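Swi5-dependent recombination DNA repair protein 1 (Schizosaccharomyces pombe, PDB 3VIQ) takes part in recombinational DNA repair and meiotic chromosome segregation, interacting with Swi5 and with the recombinase Rhp51. Local coordinates at residues A[55-60]-A[95-100]; A[72-77]-A[90-95]. All blocks are in the same frame, centred on the assembly; numbering follows the deposited sequence.

Contact 1. Residues A[55-60]-A[95-100]; sequences AAEVLF and FTMSMF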
ATOM      1  N   ALA A  55      -2.137 -21.161   2.958  1.00 50.71           N
ATOM      2  CA  ALA A  55      -0.826 -21.449   3.565  1.00 49.90           C
ATOM      3  C   ALA A  55      -0.788 -21.056   5.049  1.00 51.95           C
ATOM      4  O   ALA A  55      -0.200 -21.781   5.868  1.00 53.90           O
ATOM      5  CB  ALA A  55       0.307 -20.752   2.800  1.00 46.90           C
ATOM      6  N   ALA A  56      -1.396 -19.920   5.401  1.00 52.50           N
ATOM      7  CA  ALA A  56      -1.500 -19.523   6.816  1.00 54.60           C
ATOM      8  C   ALA A  56      -2.211 -20.586   7.669  1.00 55.64           C
ATOM      9  O   ALA A  56      -1.781 -20.869   8.776  1.00 57.51           O
ATOM     10  CB  ALA A  56      -2.200 -18.158   6.973  1.00 52.52           C
ATOM     11  N   GLU A  57      -3.296 -21.155   7.158  1.00 57.84           N
ATOM     12  CA  GLU A  57      -4.031 -22.223   7.861  1.00 59.60           C
ATOM     13  C   GLU A  57      -3.213 -23.515   8.025  1.00 59.68           C
ATOM     14  O   GLU A  57      -3.308 -24.198   9.064  1.00 60.47           O
ATOM     15  CB  GLU A  57      -5.339 -22.535   7.132  1.00 61.69           C
ATOM     16  CG  GLU A  57      -6.449 -21.542   7.441  1.00 63.92           C
ATOM     17  CD  GLU A  57      -7.725 -21.851   6.691  1.00 66.66           C
ATOM     18  OE1 GLU A  57      -7.942 -23.026   6.354  1.00 69.84           O
ATOM     19  OE2 GLU A  57      -8.509 -20.917   6.423  1.00 69.16           O
ATOM     20  N   VAL A  58      -2.411 -23.851   7.015  1.00 58.09           N
ATOM     21  CA  VAL A  58      -1.527 -25.017   7.111  1.00 58.84           C
ATOM     22  C   VAL A  58      -0.424 -24.791   8.164  1.00 57.98           C
ATOM     23  O   VAL A  58      -0.126 -25.699   8.928  1.00 55.73           O
ATOM     24  CB  VAL A  58      -0.855 -25.362   5.761  1.00 59.36           C
ATOM     25  CG1 VAL A  58       0.033 -26.586   5.912  1.00 59.86           C
ATOM     26  CG2 VAL A  58      -1.915 -25.610   4.664  1.00 61.17           C
ATOM     27  N   LEU A  59       0.180 -23.594   8.194  1.00 56.57           N
ATOM     28  CA  LEU A  59       1.291 -23.326   9.128  1.00 57.19           C
ATOM     29  C   LEU A  59       0.824 -23.076  10.571  1.00 57.24           C
ATOM     30  O   LEU A  59       1.437 -23.584  11.540  1.00 54.77           O
ATOM     31  CB  LEU A  59       2.125 -22.137   8.672  1.00 56.91           C
ATOM     32  CG  LEU A  59       2.939 -22.376   7.416  1.00 56.35           C
ATOM     33  CD1 LEU A  59       3.172 -21.032   6.689  1.00 53.80           C
ATOM     34  CD2 LEU A  59       4.230 -23.085   7.745  1.00 54.79           C
ATOM     35  N   PHE A  60      -0.263 -22.310  10.691  1.00 57.85           N
ATOM     36  CA  PHE A  60      -0.818 -21.902  11.995  1.00 59.62           C
ATOM     37  C   PHE A  60      -1.133 -23.088  12.874  1.00 59.78           C
ATOM     38  O   PHE A  60      -0.729 -23.104  14.026  1.00 58.96           O
ATOM     39  CB  PHE A  60      -2.091 -21.039  11.840  1.00 59.73           C
ATOM     40  CG  PHE A  60      -2.856 -20.814  13.134  1.00 59.44           C
ATOM     41  CD1 PHE A  60      -2.315 -20.031  14.144  1.00 59.19           C
ATOM     42  CD2 PHE A  60      -4.128 -21.379  13.319  1.00 61.29           C
ATOM     43  CE1 PHE A  60      -3.023 -19.812  15.345  1.00 61.26           C
ATOM     44  CE2 PHE A  60      -4.856 -21.192  14.511  1.00 61.48           C
ATOM     45  CZ  PHE A  60      -4.310 -20.418  15.537  1.00 62.02           C
ATOM     46  N   PHE A  95      -2.413 -19.011  21.471  1.00 67.17           N
ATOM     47  CA  PHE A  95      -1.912 -18.440  20.244  1.00 66.31           C
ATOM     48  C   PHE A  95      -3.042 -18.355  19.210  1.00 65.64           C
ATOM     49  O   PHE A  95      -3.636 -19.364  18.840  1.00 66.00           O
ATOM     50  CB  PHE A  95      -0.792 -19.321  19.721  1.00 64.22           C
ATOM     51  CG  PHE A  95      -0.015 -18.723  18.621  1.00 61.75           C
ATOM     52  CD1 PHE A  95       0.773 -17.601  18.849  1.00 61.06           C
ATOM     53  CD2 PHE A  95      -0.004 -19.313  17.365  1.00 60.91           C
ATOM     54  CE1 PHE A  95       1.539 -17.063  17.837  1.00 59.89           C
ATOM     55  CE2 PHE A  95       0.745 -18.778  16.344  1.00 59.87           C
ATOM     56  CZ  PHE A  95       1.524 -17.642  16.576  1.00 59.39           C
ATOM     57  N   THR A  96      -3.345 -17.141  18.767  1.00 64.12           N
ATOM     58  CA  THR A  96      -4.438 -16.913  17.828  1.00 62.44           C
ATOM     59  C   THR A  96      -3.886 -16.703  16.396  1.00 59.81           C
ATOM     60  O   THR A  96      -2.678 -16.491  16.199  1.00 57.53           O
ATOM     61  CB  THR A  96      -5.286 -15.707  18.269  1.00 62.32           C
ATOM     62  OG1 THR A  96      -4.473 -14.529  18.260  1.00 60.82           O
ATOM     63  CG2 THR A  96      -5.861 -15.916  19.694  1.00 61.28           C
ATOM     64  N   MET A  97      -4.772 -16.790  15.411  1.00 58.92           N
ATOM     65  CA  MET A  97      -4.392 -16.548  14.015  1.00 60.34           C
ATOM     66  C   MET A  97      -3.842 -15.136  13.877  1.00 59.53           C
ATOM     67  O   MET A  97      -2.945 -14.903  13.084  1.00 59.57           O
ATOM     68  CB  MET A  97      -5.572 -16.765  13.045  1.00 59.82           C
ATOM     69  CG  MET A  97      -5.247 -16.500  11.539  1.00 59.82           C
ATOM     70  SD  MET A  97      -3.828 -17.414  10.852  1.00 59.62           S
ATOM     71  CE  MET A  97      -4.609 -18.961  10.415  1.00 60.88           C
ATOM     72  N   SER A  98      -4.362 -14.211  14.678  1.00 60.00           N
ATOM     73  CA  SER A  98      -4.015 -12.805  14.543  1.00 61.06           C
ATOM     74  C   SER A  98      -2.618 -12.532  15.065  1.00 59.24           C
ATOM     75  O   SER A  98      -1.918 -11.689  14.541  1.00 57.12           O
ATOM     76  CB  SER A  98      -5.060 -11.951  15.268  1.00 63.39           C
ATOM     77  OG  SER A  98      -6.356 -12.269  14.767  1.00 64.96           O
ATOM     78  N   MET A  99      -2.223 -13.243  16.117  1.00 60.66           N
ATOM     79  CA  MET A  99      -0.838 -13.188  16.597  1.00 59.63           C
ATOM     80  C   MET A  99       0.075 -13.780  15.528  1.00 57.46           C
ATOM     81  O   MET A  99       1.170 -13.267  15.263  1.00 55.87           O
ATOM     82  CB  MET A  99      -0.683 -13.966  17.899  1.00 60.05           C
ATOM     83  CG  MET A  99      -1.352 -13.313  19.108  1.00 62.32           C
ATOM     84  SD  MET A  99      -1.539 -14.542  20.411  1.00 66.16           S
ATOM     85  CE  MET A  99      -2.558 -13.676  21.629  1.00 67.44           C
ATOM     86  N   PHE A 100      -0.391 -14.872  14.934  1.00 56.85           N
ATOM     87  CA  PHE A 100       0.325 -15.494  13.841  1.00 56.48           C
ATOM     88  C   PHE A 100       0.518 -14.508  12.723  1.00 52.93           C
ATOM     89  O   PHE A 100       1.631 -14.289  12.276  1.00 53.31           O
ATOM     90  CB  PHE A 100      -0.415 -16.733  13.339  1.00 56.69           C
ATOM     91  CG  PHE A 100       0.186 -17.317  12.125  1.00 56.41           C
ATOM     92  CD1 PHE A 100       1.227 -18.215  12.236  1.00 57.59           C
ATOM     93  CD2 PHE A 100      -0.261 -16.939  10.859  1.00 55.60           C
ATOM     94  CE1 PHE A 100       1.806 -18.752  11.110  1.00 57.82           C
ATOM     95  CE2 PHE A 100       0.304 -17.454   9.754  1.00 55.89           C
ATOM     96  CZ  PHE A 100       1.346 -18.368   9.862  1.00 57.19           C
TER
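Phe60 of the long helix 38-68 packs against Met97 at the start of the short helix 97-103, a helix-to-helix contact within the C-terminal domain that has no hydrogen bond across it. Along residues 95-100, Phe95 comes first: its ring meets that of Phe60 rim to rim, CD2 lying 3.7 Å from Phe60 CE1 with the planes at 25°, and its carbonyl O sits at the edge of the Phe60 ring. Thr96 is the N-cap and forms a capping box with Met99: Met99 N gives a weak bond to Thr96 OG1, and Thr96 N a weak one to the sulfur, Met99 SD, at 3.6 Å. The Thr96 carbonyl carbon approaches Phe60 CE1 to 3.4 Å. Met97 has its CA over one face of the Phe60 ring, and bends at chi2 (54°) and chi3 (85°), which brings its methyl CE to 3.6 Å from Phe60 CB. Its SD stands obliquely to the same ring, 4.7 Å from the centroid, a Met-aromatic contact. An alanine in place of Phe60 would probably leave Met97 CE and the Phe95 rim without their aromatic partner and open a gap at the helix start. Ala56 packs also on Met60, and Leu59 on His67, of the Swi5 chain. Phe100 closes the segment, one face of its ring turned to Phe60 CA; its CE2 lies 3.8 Å from Ala56 CB, and its CZ 4.0 Å from Leu59 CB.

Contact 2. Residues A[72-77]-A[90-95]; sequences GVTQSF and EVRTEF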
ATOM      1  N   GLY A  72       2.038 -21.943  26.125  1.00 74.54           N
ATOM      2  CA  GLY A  72       1.256 -21.021  25.323  1.00 71.63           C
ATOM      3  C   GLY A  72       1.964 -19.685  25.248  1.00 68.58           C
ATOM      4  O   GLY A  72       3.211 -19.624  25.362  1.00 64.13           O
ATOM      5  N   VAL A  73       1.151 -18.637  25.084  1.00 66.22           N
ATOM      6  CA  VAL A  73       1.601 -17.266  24.945  1.00 69.01           C
ATOM      7  C   VAL A  73       1.611 -16.518  26.287  1.00 72.01           C
ATOM      8  O   VAL A  73       0.584 -16.450  26.941  1.00 77.14           O
ATOM      9  CB  VAL A  73       0.636 -16.459  23.999  1.00 68.99           C
ATOM     10  CG1 VAL A  73       1.005 -14.980  23.978  1.00 68.64           C
ATOM     11  CG2 VAL A  73       0.591 -17.045  22.555  1.00 65.95           C
ATOM     12  N   THR A  74       2.743 -15.915  26.658  1.00 72.00           N
ATOM     13  CA  THR A  74       2.811 -15.000  27.807  1.00 73.41           C
ATOM     14  C   THR A  74       2.616 -13.509  27.447  1.00 71.95           C
ATOM     15  O   THR A  74       3.384 -12.946  26.658  1.00 73.69           O
ATOM     16  CB  THR A  74       4.170 -15.151  28.548  1.00 77.49           C
ATOM     17  OG1 THR A  74       4.222 -16.421  29.222  1.00 81.23           O
ATOM     18  CG2 THR A  74       4.361 -14.039  29.582  1.00 76.20           C
ATOM     19  N   GLN A  75       1.609 -12.870  28.041  1.00 69.48           N
ATOM     20  CA  GLN A  75       1.415 -11.421  27.933  1.00 68.69           C
ATOM     21  C   GLN A  75       1.966 -10.771  29.181  1.00 69.61           C
ATOM     22  O   GLN A  75       1.653 -11.208  30.297  1.00 68.95           O
ATOM     23  CB  GLN A  75      -0.066 -11.083  27.805  1.00 70.76           C
ATOM     24  CG  GLN A  75      -0.662 -11.467  26.486  1.00 70.35           C
ATOM     25  CD  GLN A  75      -2.183 -11.369  26.435  1.00 74.14           C
ATOM     26  OE1 GLN A  75      -2.866 -11.399  27.460  1.00 72.25           O
ATOM     27  NE2 GLN A  75      -2.721 -11.293  25.218  1.00 74.39           N
ATOM     28  N   SER A  76       2.778  -9.732  29.008  1.00 66.75           N
ATOM     29  CA  SER A  76       3.493  -9.117  30.125  1.00 66.27           C
ATOM     30  C   SER A  76       3.366  -7.583  30.160  1.00 65.23           C
ATOM     31  O   SER A  76       3.386  -6.937  29.120  1.00 69.31           O
ATOM     32  CB  SER A  76       4.974  -9.497  30.053  1.00 68.19           C
ATOM     33  OG  SER A  76       5.211 -10.809  30.543  1.00 70.92           O
ATOM     34  N   PHE A  77       3.241  -7.009  31.358  1.00 63.92           N
ATOM     35  CA  PHE A  77       3.384  -5.561  31.555  1.00 61.88           C
ATOM     36  C   PHE A  77       3.834  -5.272  32.959  1.00 62.06           C
ATOM     37  O   PHE A  77       3.697  -6.102  33.849  1.00 64.58           O
ATOM     38  CB  PHE A  77       2.089  -4.794  31.259  1.00 62.16           C
ATOM     39  CG  PHE A  77       0.883  -5.299  32.014  1.00 61.52           C
ATOM     40  CD1 PHE A  77       0.530  -4.759  33.238  1.00 61.79           C
ATOM     41  CD2 PHE A  77       0.113  -6.313  31.502  1.00 61.01           C
ATOM     42  CE1 PHE A  77      -0.571  -5.224  33.919  1.00 61.28           C
ATOM     43  CE2 PHE A  77      -0.981  -6.792  32.201  1.00 61.56           C
ATOM     44  CZ  PHE A  77      -1.324  -6.233  33.394  1.00 61.32           C
ATOM     45  N   GLU A  90       2.125 -10.952  34.601  1.00 67.69           N
ATOM     46  CA  GLU A  90       2.123 -11.938  33.523  1.00 70.86           C
ATOM     47  C   GLU A  90       0.769 -12.657  33.447  1.00 74.07           C
ATOM     48  O   GLU A  90      -0.100 -12.507  34.310  1.00 77.57           O
ATOM     49  CB  GLU A  90       3.293 -12.930  33.678  1.00 71.08           C
ATOM     50  CG  GLU A  90       4.583 -12.471  32.996  1.00 72.05           C
ATOM     51  CD  GLU A  90       5.878 -13.156  33.491  1.00 75.06           C
ATOM     52  OE1 GLU A  90       5.791 -14.254  34.075  1.00 78.38           O
ATOM     53  OE2 GLU A  90       6.992 -12.581  33.292  1.00 74.91           O
ATOM     54  N   VAL A  91       0.601 -13.430  32.389  1.00 75.22           N
ATOM     55  CA  VAL A  91      -0.649 -14.118  32.111  1.00 75.55           C
ATOM     56  C   VAL A  91      -0.297 -15.141  31.053  1.00 75.54           C
ATOM     57  O   VAL A  91       0.782 -15.077  30.470  1.00 76.70           O
ATOM     58  CB  VAL A  91      -1.724 -13.111  31.597  1.00 76.11           C
ATOM     59  CG1 VAL A  91      -2.561 -13.690  30.452  1.00 74.34           C
ATOM     60  CG2 VAL A  91      -2.601 -12.642  32.743  1.00 74.04           C
ATOM     61  N   ARG A  92      -1.167 -16.116  30.840  1.00 74.50           N
ATOM     62  CA  ARG A  92      -0.997 -16.987  29.703  0.50 73.95           C
ATOM     63  C   ARG A  92      -2.318 -17.098  28.951  1.00 75.72           C
ATOM     64  O   ARG A  92      -3.392 -16.941  29.534  1.00 76.67           O
ATOM     65  CB  ARG A  92      -0.373 -18.309  30.139  0.50 72.90           C
ATOM     66  CG  ARG A  92       1.019 -18.044  30.699  0.50 71.49           C
ATOM     67  CD  ARG A  92       1.903 -19.244  30.899  0.50 70.47           C
ATOM     68  NE  ARG A  92       3.284 -18.811  30.734  0.50 68.85           N
ATOM     69  CZ  ARG A  92       4.350 -19.593  30.835  0.50 68.29           C
ATOM     70  NH1 ARG A  92       4.221 -20.881  31.117  0.50 68.22           N
ATOM     71  NH2 ARG A  92       5.554 -19.070  30.646  0.50 66.46           N
ATOM     72  N   THR A  93      -2.212 -17.277  27.629  1.00 77.70           N
ATOM     73  CA  THR A  93      -3.372 -17.300  26.703  1.00 77.88           C
ATOM     74  C   THR A  93      -2.983 -18.045  25.441  1.00 76.71           C
ATOM     75  O   THR A  93      -1.788 -18.250  25.167  1.00 78.19           O
ATOM     76  CB  THR A  93      -3.841 -15.884  26.292  1.00 78.00           C
ATOM     77  OG1 THR A  93      -4.228 -15.158  27.456  1.00 80.36           O
ATOM     78  CG2 THR A  93      -5.032 -15.937  25.360  1.00 77.84           C
ATOM     79  N   GLU A  94      -3.989 -18.458  24.679  1.00 75.11           N
ATOM     80  CA  GLU A  94      -3.749 -19.224  23.462  1.00 76.02           C
ATOM     81  C   GLU A  94      -3.212 -18.359  22.306  1.00 71.31           C
ATOM     82  O   GLU A  94      -3.508 -17.159  22.190  1.00 67.89           O
ATOM     83  CB  GLU A  94      -5.015 -19.975  23.021  1.00 80.56           C
ATOM     84  CG  GLU A  94      -6.237 -19.079  22.772  1.00 83.61           C
ATOM     85  CD  GLU A  94      -7.312 -19.744  21.915  1.00 87.61           C
ATOM     86  OE1 GLU A  94      -7.416 -20.988  21.928  1.00 88.55           O
ATOM     87  OE2 GLU A  94      -8.060 -19.008  21.230  1.00 91.47           O
ATOM     88  N   PHE A  95      -2.413 -19.011  21.471  1.00 67.17           N
ATOM     89  CA  PHE A  95      -1.912 -18.440  20.244  1.00 66.31           C
ATOM     90  C   PHE A  95      -3.042 -18.355  19.210  1.00 65.64           C
ATOM     91  O   PHE A  95      -3.636 -19.364  18.840  1.00 66.00           O
ATOM     92  CB  PHE A  95      -0.792 -19.321  19.721  1.00 64.22           C
ATOM     93  CG  PHE A  95      -0.015 -18.723  18.621  1.00 61.75           C
ATOM     94  CD1 PHE A  95       0.773 -17.601  18.849  1.00 61.06           C
ATOM     95  CD2 PHE A  95      -0.004 -19.313  17.365  1.00 60.91           C
ATOM     96  CE1 PHE A  95       1.539 -17.063  17.837  1.00 59.89           C
ATOM     97  CE2 PHE A  95       0.745 -18.778  16.344  1.00 59.87           C
ATOM     98  CZ  PHE A  95       1.524 -17.642  16.576  1.00 59.39           C
TER
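Val73 and Thr93 pair across the base of a two-stranded antiparallel hairpin, strands 73-78 and 88-93, a surface contact whose centre lies about 24 Å from the centre of the chain. The short strand axes approach to 4.6 Å with their directions at 152°. Two backbone bonds define this hydrogen-bonded pair: Val73 N to Thr93 O and Thr93 N to Val73 O, each 3.0 Å. The bond from Gln75 N to Val91 O is long and weak at 3.4 Å, while CA-H...O contacts such as Thr74 CA to Val91 O, 3.3 Å, accompany it.

One face carries Thr74, Ser76, Glu90 and Arg92. Here Thr74 OG1 accepts from Arg92 NE at 3.0 Å, N-H...O 148°, with a weaker second bond from NH2. These bonds hold for the conformer described; Arg92 has a second, so the grip is not certain. The hydroxyl lies near the guanidinium edge, tilted slightly from its plane. It is placed there by a chi1 of -70°, which sets OG1 anti to the carbonyl carbon and leaves CG2 to reach Glu90 CG at 3.8 Å.

On the other face, Val73 CG2 meets the edge of the Phe95 ring in its plane, 3.8 Å from CD1. That ring also touches Met63 and Ile67 of helix 38-68, so the base of the hairpin adjoins the helix. Gln75 and Val91 run side by side, pointing the same way. Continued by backbone bonding between Phe77 and Gln89, the pairing is that of an antiparallel beta hairpin.

From the N terminus the chain runs through helix 3-35 into helix 38-68, where residues 55-60 form the first half of contact 1. It then leads through a short connection into strand 73-78, turns, and returns along strand 88-93, so contact 2 closes a loop with 12 residues between its segments. Helix 97-103 follows after a short connection, and its start closes the larger loop of contact 1, with 34 residues between. Contact 2 is thus nested inside contact 1, and the two do not cross. Their centres lie about 17 Å apart, joined by the shared Phe95 and by packing of Met99 SD on Val73 CG2 at 3.9 Å. Together they tie the hairpin base and short helix to helix 38-68.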